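Local coordinates for protein acylphosphatase (Coxiella burnetii, PDB 3TRG) that catalyses the hydrolysis of acyl phosphates to a carboxylate and inorganic phosphate, at residues 25-28 / 29-32. Numbering follows the deposited sequence.
Sequences VFFR and ESVR
Ser30 reaches back to Phe27 in the opening turn of helix 27-37, which Phe26 precedes as N-cap. Backbone bonds set the frame: Ser30 N donates to Phe26 O, the carbonyl of the N-cap residue, Val31 N to Phe27 O (3.0 Å), and Arg32 N to Arg28 O, the straightest of the three at an N-H...O angle of 167°. Phe27 O is gripped twice, because Ser30 OG also donates to it at 2.9 Å. With chi1 at 79° the hydroxyl is turned back over the helix start, beside Phe27 O.

The charged contact joins neighbours. Arg28 NH2 reaches Glu29 OE2 at 3.1 Å in a salt bridge whose hydrogen bond is weak, with guanidinium and carboxylate planes 88° apart, nearly perpendicular rather than paired side by side. A bend at chi2 turns the Glu29 carboxylate back toward the start of the helix. Its other oxygen, OE1, comes 3.3 Å from Phe26 CA and lies in the plane of the Phe26 ring, off the edge at CD1 (3.8 Å). The stronger partner of Arg28 is the C-terminal carboxylate of Arg98, which forms a salt bridge with NH1, and Glu29 adds a weaker one at NH2.

Apolar packing lies on the buried side, where the ring edge of Phe27 at CE1 meets Val31 CG2 at 3.5 Å. Phe27 also touches Pro74 and Ala77, while Val31 extends onto Val44, Phe95 and Trp69, fastening the helix to the sheet and to helix 60-69.

Arg28 is a predicted active-site residue, and its side chain adjoins that of Asn46, the other one predicted. As in other acylphosphatases, the loop leading into helix 27-37, with this arginine in its opening turn, probably forms the phosphate-binding cradle of the active site.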
loop_
_atom_site.group_PDB
_atom_site.type_symbol
_atom_site.label_atom_id
_atom_site.label_comp_id
_atom_site.label_asym_id
_atom_site.label_seq_id
_atom_site.Cartn_x
_atom_site.Cartn_y
_atom_site.Cartn_z
ATOM N N VAL A 25 -10.835 9.666 -6.748
ATOM C CA VAL A 25 -10.140 10.464 -5.740
ATOM C C VAL A 25 -8.627 10.263 -5.831
ATOM O O VAL A 25 -7.894 10.492 -4.868
ATOM C CB VAL A 25 -10.636 10.152 -4.304
ATOM C CG1 VAL A 25 -12.109 10.535 -4.155
ATOM C CG2 VAL A 25 -10.420 8.678 -3.953
ATOM N N PHE A 26 -8.162 9.841 -7.002
ATOM C CA PHE A 26 -6.735 9.656 -7.224
ATOM C C PHE A 26 -6.129 8.741 -6.161
ATOM O O PHE A 26 -5.026 8.982 -5.670
ATOM C CB PHE A 26 -6.017 11.011 -7.233
ATOM C CG PHE A 26 -6.438 11.917 -8.360
ATOM C CD1 PHE A 26 -6.132 11.601 -9.671
ATOM C CD2 PHE A 26 -7.125 13.094 -8.103
ATOM C CE1 PHE A 26 -6.514 12.441 -10.713
ATOM C CE2 PHE A 26 -7.507 13.933 -9.135
ATOM C CZ PHE A 26 -7.201 13.608 -10.439
ATOM N N PHE A 27 -6.846 7.679 -5.808
ATOM C CA PHE A 27 -6.367 6.792 -4.750
ATOM C C PHE A 27 -5.039 6.102 -5.091
ATOM O O PHE A 27 -4.128 6.066 -4.257
ATOM C CB PHE A 27 -7.434 5.767 -4.351
ATOM C CG PHE A 27 -7.357 5.359 -2.909
ATOM C CD1 PHE A 27 -6.300 4.591 -2.456
ATOM C CD2 PHE A 27 -8.329 5.760 -2.003
ATOM C CE1 PHE A 27 -6.210 4.223 -1.121
ATOM C CE2 PHE A 27 -8.246 5.397 -0.668
ATOM C CZ PHE A 27 -7.189 4.628 -0.227
ATOM N N ARG A 28 -4.919 5.583 -6.314
ATOM C CA ARG A 28 -3.683 4.938 -6.765
ATOM C C ARG A 28 -2.483 5.855 -6.596
ATOM O O ARG A 28 -1.475 5.479 -6.001
ATOM C CB ARG A 28 -3.780 4.541 -8.243
ATOM C CG ARG A 28 -4.632 3.326 -8.544
ATOM C CD ARG A 28 -4.594 3.027 -10.040
ATOM N NE ARG A 28 -4.509 4.276 -10.783
ATOM C CZ ARG A 28 -3.741 4.474 -11.848
ATOM N NH1 ARG A 28 -2.998 3.490 -12.336
ATOM N NH2 ARG A 28 -3.725 5.663 -12.430
ATOM N N GLU A 29 -2.584 7.060 -7.144
ATOM C CA GLU A 29 -1.475 8.001 -7.086
ATOM C C GLU A 29 -1.111 8.358 -5.647
ATOM O O GLU A 29 0.066 8.499 -5.321
ATOM C CB GLU A 29 -1.777 9.260 -7.905
ATOM C CG GLU A 29 -1.908 8.996 -9.406
ATOM C CD GLU A 29 -3.306 8.577 -9.821
ATOM O OE1 GLU A 29 -4.179 8.394 -8.946
ATOM O OE2 GLU A 29 -3.541 8.441 -11.041
ATOM N N SER A 30 -2.115 8.479 -4.785
ATOM C CA SER A 30 -1.879 8.879 -3.396
ATOM C C SER A 30 -1.147 7.787 -2.620
ATOM O O SER A 30 -0.309 8.075 -1.762
ATOM C CB SER A 30 -3.191 9.263 -2.695
ATOM O OG SER A 30 -3.928 8.128 -2.274
ATOM N N VAL A 31 -1.467 6.534 -2.930
ATOM C CA VAL A 31 -0.789 5.398 -2.313
ATOM C C VAL A 31 0.675 5.360 -2.759
ATOM O O VAL A 31 1.577 5.192 -1.934
ATOM C CB VAL A 31 -1.486 4.064 -2.657
ATOM C CG1 VAL A 31 -0.641 2.882 -2.202
ATOM C CG2 VAL A 31 -2.877 4.008 -2.021
ATOM N N ARG A 32 0.914 5.538 -4.057
ATOM C CA ARG A 32 2.289 5.547 -4.565
ATOM C C ARG A 32 3.114 6.644 -3.898
ATOM O O ARG A 32 4.250 6.413 -3.480
ATOM C CB ARG A 32 2.332 5.708 -6.088
ATOM C CG ARG A 32 3.751 5.849 -6.647
ATOM C CD ARG A 32 3.748 6.274 -8.118
ATOM N NE ARG A 32 3.076 7.561 -8.282
ATOM C CZ ARG A 32 2.504 7.974 -9.409
ATOM N NH1 ARG A 32 2.522 7.202 -10.491
ATOM N NH2 ARG A 32 1.907 9.160 -9.451
#